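Local coordinates for protein Exo-beta-1,3-glucanase (Streptomyces sp. SirexAA-E, PDB 4PEY) that hydrolyses laminarin and laminarioligosaccharides as a secreted family 55 exo-beta-1,3-glucanase, yielding glucose and laminaribiose as end products, at residues M58-I71 and L80-T94. The protein carries 1 engineered substitution. Residues are numbered along the deposited sequence; the frame is centred on the assembly and turned at random.
With BGC (beta-D-glucopyranose), chain C; BGC (beta-D-glucopyranose), chain B.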
ATOM      1  N   MET A  58       3.785 -11.591 -16.564  1.00 13.13           N
ATOM      2  CA  MET A  58       5.184 -11.184 -16.647  0.65 12.11           C
ATOM      3  C   MET A  58       5.630 -11.112 -18.095  1.00 14.72           C
ATOM      4  O   MET A  58       5.421 -12.054 -18.851  1.00 16.83           O
ATOM      5  CB  MET A  58       6.071 -12.162 -15.873  0.65 12.73           C
ATOM      6  CG  MET A  58       5.919 -12.071 -14.365  0.65 13.56           C
ATOM      7  SD  MET A  58       6.707 -10.576 -13.751  0.65 15.04           S
ATOM      8  CE  MET A  58       6.640 -10.838 -11.985  0.65 13.99           C
ATOM      9  N   PHE A  59       6.254 -10.006 -18.471  1.00 13.38           N
ATOM     10  CA  PHE A  59       6.648  -9.796 -19.857  1.00 14.04           C
ATOM     11  C   PHE A  59       8.161  -9.706 -20.018  1.00 14.12           C
ATOM     12  O   PHE A  59       8.808  -8.841 -19.417  1.00 14.41           O
ATOM     13  CB  PHE A  59       5.977  -8.525 -20.394  1.00 14.32           C
ATOM     14  CG  PHE A  59       4.489  -8.665 -20.586  1.00 14.24           C
ATOM     15  CD1 PHE A  59       3.622  -8.670 -19.498  1.00 14.79           C
ATOM     16  CD2 PHE A  59       3.957  -8.796 -21.859  1.00 15.16           C
ATOM     17  CE1 PHE A  59       2.253  -8.814 -19.683  1.00 14.02           C
ATOM     18  CE2 PHE A  59       2.600  -8.931 -22.050  1.00 15.59           C
ATOM     19  CZ  PHE A  59       1.743  -8.945 -20.962  1.00 14.80           C
ATOM     20  N   LYS A  60       8.719 -10.607 -20.825  1.00 15.61           N
ATOM     21  CA  LYS A  60      10.155 -10.599 -21.110  0.89 15.06           C
ATOM     22  C   LYS A  60      10.539  -9.327 -21.862  1.00 15.31           C
ATOM     23  O   LYS A  60       9.709  -8.733 -22.565  1.00 15.33           O
ATOM     24  CB  LYS A  60      10.563 -11.833 -21.920  0.89 17.60           C
ATOM     25  CG  LYS A  60      10.290 -13.153 -21.227  0.89 20.02           C
ATOM     26  CD  LYS A  60      10.937 -14.314 -21.973  0.89 22.28           C
ATOM     27  CE  LYS A  60      10.798 -15.602 -21.185  0.89 27.40           C
ATOM     28  NZ  LYS A  60      11.554 -16.727 -21.810  0.89 30.39           N
ATOM     29  N   PRO A  61      11.801  -8.895 -21.717  1.00 15.83           N
ATOM     30  CA  PRO A  61      12.222  -7.671 -22.412  1.00 16.19           C
ATOM     31  C   PRO A  61      11.966  -7.708 -23.915  1.00 16.31           C
ATOM     32  O   PRO A  61      12.122  -8.754 -24.562  1.00 17.61           O
ATOM     33  CB  PRO A  61      13.722  -7.606 -22.127  1.00 18.48           C
ATOM     34  CG  PRO A  61      13.881  -8.306 -20.835  1.00 18.77           C
ATOM     35  CD  PRO A  61      12.853  -9.407 -20.819  1.00 16.91           C
ATOM     36  N   GLY A  62      11.561  -6.560 -24.454  1.00 15.28           N
ATOM     37  CA  GLY A  62      11.255  -6.435 -25.863  1.00 16.63           C
ATOM     38  C   GLY A  62      10.164  -5.409 -26.081  1.00 16.31           C
ATOM     39  O   GLY A  62       9.878  -4.598 -25.196  1.00 16.86           O
ATOM     40  N   THR A  63       9.548  -5.460 -27.258  1.00 16.51           N
ATOM     41  CA  THR A  63       8.501  -4.518 -27.631  1.00 18.02           C
ATOM     42  C   THR A  63       7.223  -5.269 -27.979  1.00 18.27           C
ATOM     43  O   THR A  63       7.243  -6.226 -28.759  1.00 20.73           O
ATOM     44  CB  THR A  63       8.941  -3.633 -28.821  1.00 19.95           C
ATOM     45  OG1 THR A  63      10.096  -2.875 -28.444  1.00 21.75           O
ATOM     46  CG2 THR A  63       7.830  -2.676 -29.232  1.00 21.31           C
ATOM     47  N   TYR A  64       6.118  -4.830 -27.384  1.00 17.54           N
ATOM     48  CA  TYR A  64       4.824  -5.468 -27.549  1.00 16.79           C
ATOM     49  C   TYR A  64       3.873  -4.502 -28.213  1.00 18.16           C
ATOM     50  O   TYR A  64       3.796  -3.342 -27.816  1.00 20.46           O
ATOM     51  CB  TYR A  64       4.268  -5.918 -26.195  1.00 17.50           C
ATOM     52  CG  TYR A  64       5.151  -6.946 -25.528  1.00 15.88           C
ATOM     53  CD1 TYR A  64       6.254  -6.557 -24.768  1.00 16.97           C
ATOM     54  CD2 TYR A  64       4.894  -8.303 -25.672  1.00 16.02           C
ATOM     55  CE1 TYR A  64       7.077  -7.493 -24.172  1.00 14.70           C
ATOM     56  CE2 TYR A  64       5.711  -9.251 -25.067  1.00 17.21           C
ATOM     57  CZ  TYR A  64       6.798  -8.839 -24.321  1.00 17.62           C
ATOM     58  OH  TYR A  64       7.617  -9.771 -23.728  1.00 18.26           O
ATOM     59  N   ASN A  65       3.157  -4.981 -29.227  1.00 18.05           N
ATOM     60  CA  ASN A  65       2.240  -4.139 -29.975  1.00 17.29           C
ATOM     61  C   ASN A  65       0.797  -4.571 -29.801  1.00 17.08           C
ATOM     62  O   ASN A  65       0.524  -5.718 -29.422  1.00 18.51           O
ATOM     63  CB  ASN A  65       2.607  -4.154 -31.455  1.00 19.46           C
ATOM     64  CG  ASN A  65       4.014  -3.680 -31.694  1.00 24.61           C
ATOM     65  OD1 ASN A  65       4.329  -2.527 -31.434  1.00 26.95           O
ATOM     66  ND2 ASN A  65       4.875  -4.570 -32.184  1.00 29.31           N
ATOM     67  N   ASP A  66      -0.117  -3.646 -30.084  1.00 17.31           N
ATOM     68  CA  ASP A  66      -1.546  -3.948 -30.128  1.00 18.10           C
ATOM     69  C   ASP A  66      -2.020  -4.567 -28.830  1.00 19.12           C
ATOM     70  O   ASP A  66      -2.764  -5.547 -28.830  1.00 22.86           O
ATOM     71  CB  ASP A  66      -1.852  -4.884 -31.298  1.00 20.01           C
ATOM     72  CG  ASP A  66      -1.220  -4.413 -32.592  1.00 20.82           C
ATOM     73  OD1 ASP A  66      -1.580  -3.314 -33.058  1.00 22.01           O
ATOM     74  OD2 ASP A  66      -0.357  -5.133 -33.141  1.00 21.83           O
ATOM     75  N   ILE A  67      -1.586  -3.997 -27.716  1.00 18.21           N
ATOM     76  CA  ILE A  67      -1.952  -4.562 -26.429  1.00 18.22           C
ATOM     77  C   ILE A  67      -2.707  -3.556 -25.564  1.00 18.05           C
ATOM     78  O   ILE A  67      -2.276  -2.424 -25.392  1.00 19.54           O
ATOM     79  CB  ILE A  67      -0.700  -5.082 -25.680  1.00 20.80           C
ATOM     80  CG1 ILE A  67      -1.093  -5.712 -24.341  1.00 24.90           C
ATOM     81  CG2 ILE A  67       0.355  -3.983 -25.511  1.00 20.23           C
ATOM     82  CD1 ILE A  67       0.062  -6.360 -23.642  1.00 28.75           C
ATOM     83  N   ASN A  68      -3.870  -3.969 -25.070  1.00 17.66           N
ATOM     84  CA  ASN A  68      -4.570  -3.236 -24.030  1.00 17.92           C
ATOM     85  C   ASN A  68      -4.777  -4.217 -22.900  1.00 15.71           C
ATOM     86  O   ASN A  68      -5.721  -5.014 -22.909  1.00 18.47           O
ATOM     87  CB  ASN A  68      -5.906  -2.651 -24.517  1.00 19.83           C
ATOM     88  CG  ASN A  68      -6.595  -1.803 -23.449  1.00 20.13           C
ATOM     89  OD1 ASN A  68      -5.996  -1.473 -22.417  1.00 19.31           O
ATOM     90  ND2 ASN A  68      -7.855  -1.446 -23.691  1.00 22.72           N
ATOM     91  N   ALA A  69      -3.850  -4.197 -21.952  1.00 14.39           N
ATOM     92  CA  ALA A  69      -3.895  -5.126 -20.835  1.00 14.64           C
ATOM     93  C   ALA A  69      -4.778  -4.551 -19.741  1.00 15.18           C
ATOM     94  O   ALA A  69      -4.336  -3.703 -18.960  1.00 15.09           O
ATOM     95  CB  ALA A  69      -2.480  -5.413 -20.311  1.00 15.26           C
ATOM     96  N   GLN A  70      -6.032  -4.993 -19.697  1.00 16.05           N
ATOM     97  CA  GLN A  70      -6.940  -4.558 -18.646  1.00 15.64           C
ATOM     98  C   GLN A  70      -6.666  -5.398 -17.419  1.00 14.03           C
ATOM     99  O   GLN A  70      -6.607  -6.631 -17.502  1.00 14.40           O
ATOM    100  CB  GLN A  70      -8.402  -4.690 -19.078  1.00 17.09           C
ATOM    101  CG  GLN A  70      -8.797  -3.746 -20.209  1.00 20.17           C
ATOM    102  CD  GLN A  70     -10.267  -3.856 -20.562  1.00 24.04           C
ATOM    103  OE1 GLN A  70     -11.125  -3.290 -19.884  1.00 25.48           O
ATOM    104  NE2 GLN A  70     -10.566  -4.591 -21.628  1.00 25.23           N
ATOM    105  N   ILE A  71      -6.504  -4.728 -16.282  1.00 13.27           N
ATOM    106  CA  ILE A  71      -6.082  -5.374 -15.048  1.00 12.51           C
ATOM    107  C   ILE A  71      -7.238  -5.462 -14.054  1.00 11.21           C
ATOM    108  O   ILE A  71      -7.740  -4.433 -13.589  1.00 13.66           O
ATOM    109  CB  ILE A  71      -4.897  -4.613 -14.416  1.00 11.98           C
ATOM    110  CG1 ILE A  71      -3.795  -4.377 -15.465  1.00 12.07           C
ATOM    111  CG2 ILE A  71      -4.376  -5.350 -13.196  1.00 13.49           C
ATOM    112  CD1 ILE A  71      -3.253  -5.644 -16.127  1.00 13.85           C
ATOM    113  N   LEU A  80      10.234  -7.650 -17.232  1.00 13.69           N
ATOM    114  CA  LEU A  80      11.328  -8.449 -16.694  1.00 15.03           C
ATOM    115  C   LEU A  80      12.699  -7.925 -17.128  1.00 16.65           C
ATOM    116  O   LEU A  80      13.687  -8.650 -17.092  1.00 15.33           O
ATOM    117  CB  LEU A  80      11.164  -9.913 -17.119  1.00 15.12           C
ATOM    118  CG  LEU A  80       9.995 -10.685 -16.498  1.00 14.57           C
ATOM    119  CD1 LEU A  80       9.741 -11.999 -17.255  1.00 15.21           C
ATOM    120  CD2 LEU A  80      10.248 -10.953 -15.010  1.00 15.10           C
ATOM    121  N   GLY A  81      12.759  -6.659 -17.529  1.00 15.34           N
ATOM    122  CA  GLY A  81      14.035  -6.032 -17.812  1.00 15.98           C
ATOM    123  C   GLY A  81      14.664  -5.474 -16.550  1.00 17.60           C
ATOM    124  O   GLY A  81      14.013  -5.358 -15.512  1.00 18.87           O
ATOM    125  N   LEU A  82      15.939  -5.122 -16.635  1.00 17.95           N
ATOM    126  CA  LEU A  82      16.601  -4.455 -15.529  1.00 19.03           C
ATOM    127  C   LEU A  82      16.055  -3.036 -15.402  1.00 18.44           C
ATOM    128  O   LEU A  82      15.967  -2.484 -14.305  1.00 20.46           O
ATOM    129  CB  LEU A  82      18.116  -4.443 -15.734  1.00 22.03           C
ATOM    130  CG  LEU A  82      18.946  -3.867 -14.591  1.00 26.95           C
ATOM    131  CD1 LEU A  82      18.717  -4.639 -13.294  1.00 27.82           C
ATOM    132  CD2 LEU A  82      20.409  -3.877 -14.978  1.00 28.31           C
ATOM    133  N   ASN A  83      15.672  -2.463 -16.541  1.00 18.68           N
ATOM    134  CA  ASN A  83      15.140  -1.109 -16.599  1.00 19.10           C
ATOM    135  C   ASN A  83      13.751  -1.088 -17.250  1.00 16.73           C
ATOM    136  O   ASN A  83      13.432  -1.953 -18.070  1.00 16.30           O
ATOM    137  CB  ASN A  83      16.117  -0.205 -17.360  1.00 21.45           C
ATOM    138  CG  ASN A  83      17.410   0.028 -16.595  1.00 26.44           C
ATOM    139  OD1 ASN A  83      18.490  -0.399 -17.017  1.00 31.45           O
ATOM    140  ND2 ASN A  83      17.305   0.707 -15.459  1.00 25.93           N
ATOM    141  N   PRO A  84      12.911  -0.107 -16.880  1.00 16.17           N
ATOM    142  CA  PRO A  84      11.533  -0.099 -17.399  1.00 15.76           C
ATOM    143  C   PRO A  84      11.451  -0.047 -18.933  1.00 15.47           C
ATOM    144  O   PRO A  84      10.609  -0.723 -19.523  1.00 15.32           O
ATOM    145  CB  PRO A  84      10.931   1.172 -16.779  1.00 18.43           C
ATOM    146  CG  PRO A  84      11.777   1.460 -15.586  1.00 20.50           C
ATOM    147  CD  PRO A  84      13.153   0.981 -15.913  1.00 16.77           C
ATOM    148  N   ASP A  85      12.318   0.728 -19.576  1.00 14.71           N
ATOM    149  CA  ASP A  85      12.240   0.865 -21.030  1.00 14.11           C
ATOM    150  C   ASP A  85      12.714  -0.397 -21.759  1.00 15.36           C
ATOM    151  O   ASP A  85      12.604  -0.480 -22.977  1.00 16.71           O
ATOM    152  CB  ASP A  85      13.036   2.088 -21.498  1.00 16.11           C
ATOM    153  CG  ASP A  85      12.374   3.396 -21.092  1.00 18.33           C
ATOM    154  OD1 ASP A  85      11.256   3.678 -21.583  1.00 16.60           O
ATOM    155  OD2 ASP A  85      12.956   4.136 -20.273  1.00 21.51           O
ATOM    156  N   ASP A  86      13.217  -1.384 -21.017  1.00 15.18           N
ATOM    157  CA  ASP A  86      13.576  -2.666 -21.623  1.00 14.85           C
ATOM    158  C   ASP A  86      12.338  -3.441 -22.057  1.00 15.08           C
ATOM    159  O   ASP A  86      12.420  -4.317 -22.917  1.00 16.15           O
ATOM    160  CB  ASP A  86      14.391  -3.530 -20.660  1.00 15.96           C
ATOM    161  CG  ASP A  86      15.740  -2.932 -20.334  1.00 18.60           C
ATOM    162  OD1 ASP A  86      16.221  -2.069 -21.097  1.00 21.20           O
ATOM    163  OD2 ASP A  86      16.328  -3.345 -19.314  1.00 19.57           O
ATOM    164  N   THR A  87      11.194  -3.118 -21.458  1.00 13.95           N
ATOM    165  CA  THR A  87       9.945  -3.807 -21.771  1.00 14.02           C
ATOM    166  C   THR A  87       8.890  -2.769 -22.105  1.00 12.69           C
ATOM    167  O   THR A  87       8.328  -2.140 -21.209  1.00 14.46           O
ATOM    168  CB  THR A  87       9.458  -4.695 -20.598  1.00 13.95           C
ATOM    169  OG1 THR A  87      10.560  -5.463 -20.097  1.00 13.82           O
ATOM    170  CG2 THR A  87       8.373  -5.650 -21.065  1.00 14.17           C
ATOM    171  N   THR A  88       8.630  -2.592 -23.398  1.00 13.87           N
ATOM    172  CA  THR A  88       7.798  -1.494 -23.861  1.00 14.40           C
ATOM    173  C   THR A  88       6.505  -2.002 -24.491  1.00 15.13           C
ATOM    174  O   THR A  88       6.524  -2.896 -25.340  1.00 15.28           O
ATOM    175  CB  THR A  88       8.558  -0.618 -24.885  1.00 15.62           C
ATOM    176  OG1 THR A  88       9.702  -0.026 -24.254  1.00 17.27           O
ATOM    177  CG2 THR A  88       7.659   0.494 -25.420  1.00 17.54           C
ATOM    178  N   PHE A  89       5.387  -1.432 -24.053  1.00 14.80           N
ATOM    179  CA  PHE A  89       4.085  -1.690 -24.665  1.00 14.24           C
ATOM    180  C   PHE A  89       3.723  -0.548 -25.591  1.00 14.30           C
ATOM    181  O   PHE A  89       3.661   0.608 -25.150  1.00 15.02           O
ATOM    182  CB  PHE A  89       2.954  -1.801 -23.627  1.00 14.61           C
ATOM    183  CG  PHE A  89       2.959  -3.063 -22.794  1.00 14.47           C
ATOM    184  CD1 PHE A  89       3.993  -3.983 -22.857  1.00 13.50           C
ATOM    185  CD2 PHE A  89       1.899  -3.311 -21.933  1.00 14.76           C
ATOM    186  CE1 PHE A  89       3.966  -5.138 -22.077  1.00 15.29           C
ATOM    187  CE2 PHE A  89       1.865  -4.452 -21.149  1.00 16.20           C
ATOM    188  CZ  PHE A  89       2.900  -5.366 -21.219  1.00 15.75           C
ATOM    189  N   ASN A  90       3.479  -0.852 -26.860  1.00 13.48           N
ATOM    190  CA  ASN A  90       2.729   0.063 -27.695  1.00 13.38           C
ATOM    191  C   ASN A  90       1.274  -0.267 -27.437  1.00 14.61           C
ATOM    192  O   ASN A  90       0.698  -1.185 -28.030  1.00 16.44           O
ATOM    193  CB  ASN A  90       3.138  -0.064 -29.155  1.00 13.77           C
ATOM    194  CG  ASN A  90       4.537   0.442 -29.379  1.00 16.17           C
ATOM    195  OD1 ASN A  90       4.900   1.511 -28.873  1.00 15.05           O
ATOM    196  ND2 ASN A  90       5.350  -0.334 -30.081  1.00 16.88           N
ATOM    197  N   GLY A  91       0.715   0.454 -26.472  1.00 14.91           N
ATOM    198  CA  GLY A  91      -0.562   0.101 -25.891  1.00 13.55           C
ATOM    199  C   GLY A  91      -0.621   0.515 -24.436  1.00 14.15           C
ATOM    200  O   GLY A  91       0.114   1.407 -24.015  1.00 14.02           O
ATOM    201  N   ASP A  92      -1.485  -0.153 -23.668  1.00 13.39           N
ATOM    202  CA  ASP A  92      -1.914   0.355 -22.374  1.00 12.96           C
ATOM    203  C   ASP A  92      -1.913  -0.710 -21.286  1.00 13.60           C
ATOM    204  O   ASP A  92      -2.062  -1.908 -21.562  1.00 14.76           O
ATOM    205  CB  ASP A  92      -3.331   0.940 -22.470  1.00 13.03           C
ATOM    206  CG  ASP A  92      -3.427   2.135 -23.415  1.00 15.02           C
ATOM    207  OD1 ASP A  92      -3.082   2.004 -24.615  1.00 15.91           O
ATOM    208  OD2 ASP A  92      -3.874   3.207 -22.957  1.00 15.85           O
ATOM    209  N   VAL A  93      -1.760  -0.255 -20.049  1.00 13.65           N
ATOM    210  CA  VAL A  93      -2.068  -1.062 -18.877  1.00 14.42           C
ATOM    211  C   VAL A  93      -3.220  -0.335 -18.183  1.00 13.50           C
ATOM    212  O   VAL A  93      -3.032   0.702 -17.541  1.00 14.23           O
ATOM    213  CB  VAL A  93      -0.846  -1.236 -17.949  1.00 14.97           C
ATOM    214  CG1 VAL A  93      -1.252  -1.905 -16.657  1.00 15.78           C
ATOM    215  CG2 VAL A  93       0.230  -2.063 -18.647  1.00 15.80           C
ATOM    216  N   THR A  94      -4.421  -0.869 -18.365  1.00 13.64           N
ATOM    217  CA  THR A  94      -5.651  -0.151 -18.057  1.00 14.47           C
ATOM    218  C   THR A  94      -6.380  -0.659 -16.826  1.00 11.96           C
ATOM    219  O   THR A  94      -6.618  -1.861 -16.701  1.00 13.45           O
ATOM    220  CB  THR A  94      -6.621  -0.239 -19.251  1.00 14.84           C
ATOM    221  OG1 THR A  94      -6.014   0.378 -20.395  1.00 16.29           O
ATOM    222  CG2 THR A  94      -7.969   0.433 -18.942  1.00 15.72           C
TER
HETATM  223  C2  BGC C   2     -12.418   0.606 -20.956  0.83 26.41           C
HETATM  224  C3  BGC C   2     -11.617   0.391 -22.229  0.83 25.05           C
HETATM  225  C4  BGC C   2     -11.809  -1.038 -22.722  0.83 27.47           C
HETATM  226  C5  BGC C   2     -13.291  -1.388 -22.828  0.83 28.19           C
HETATM  227  C6  BGC C   2     -13.456  -2.868 -23.166  0.83 31.90           C
HETATM  228  C1  BGC C   2     -13.879   0.259 -21.224  0.83 28.91           C
HETATM  229  O2  BGC C   2     -12.290   1.945 -20.520  0.83 26.25           O
HETATM  230  O3  BGC C   2     -10.250   0.619 -21.963  0.83 26.97           O
HETATM  231  O4  BGC C   2     -11.185  -1.198 -23.977  0.83 28.49           O
HETATM  232  O5  BGC C   2     -13.966  -1.098 -21.618  0.83 30.05           O
HETATM  233  O6  BGC C   2     -14.826  -3.174 -23.292  0.83 47.52           O
HETATM  234  C2  BGC B   3      -9.030   2.757 -21.655  0.93 27.31           C
HETATM  235  C3  BGC B   3      -8.452   3.931 -22.437  0.93 26.38           C
HETATM  236  C4  BGC B   3      -7.743   3.457 -23.707  0.93 26.01           C
HETATM  237  C5  BGC B   3      -8.620   2.483 -24.489  0.93 29.62           C
HETATM  238  C6  BGC B   3      -7.859   1.852 -25.649  0.93 32.44           C
HETATM  239  C1  BGC B   3      -9.876   1.895 -22.582  0.93 29.29           C
HETATM  240  O2  BGC B   3      -9.815   3.225 -20.571  0.93 24.12           O
HETATM  241  O3  BGC B   3      -7.558   4.635 -21.610  0.93 23.98           O
HETATM  242  O4  BGC B   3      -7.436   4.566 -24.529  0.93 28.07           O
HETATM  243  O5  BGC B   3      -9.070   1.443 -23.650  0.93 27.17           O
HETATM  244  O6  BGC B   3      -8.766   1.326 -26.591  0.93 34.15           O
HETATM  245  O   HOH W   1      11.617  -2.048 -25.317  1.00 29.46           O
HETATM  246  O   HOH W   2      -4.240  -0.144 -25.948  1.00 22.88           O
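With CG anti to its carbonyl carbon (chi1 -72°), Phe89 turns its ring edge toward Phe59, while Ile67, whose CG1 lies anti to the backbone N, extends CD1 over one face of the Phe89 ring in a CH-pi contact, 3.9 Å from the ring centroid. These residues stack inside successive coils of the N-terminal of the two right-handed parallel beta-helix domains of family 55. The edge-to-face pair is close: Phe89 CZ stands over the centre of the Phe59 ring, 3.6 Å from CD2 of Phe59, with the planes at 67°. Phe89 also turns its edge to the face of Tyr64 in an offset T-shape, Phe89 CE1 lying 3.8 Å from Tyr64 CD1. An alanine in place of Phe89 is likely to open a gap beneath the Phe59 ring and leave Ile67 CD1 without the aromatic face it rests on. Parallel strands pair on both sides of a corner, and between Tyr64 and Ile67 a beta bulge shifts the register by one. Here ND2 of Asn90 donates to OD1 of Asn65 at 2.8 Å, their amides nearly coplanar. Beyond, in a glucan-binding pocket, Thr94 OG1 donates in plane to a lone pair of Asn68 OD1 (2.7 Å), and Asn68 ND2 lies 3.1 Å from O5 of the chain B glucose.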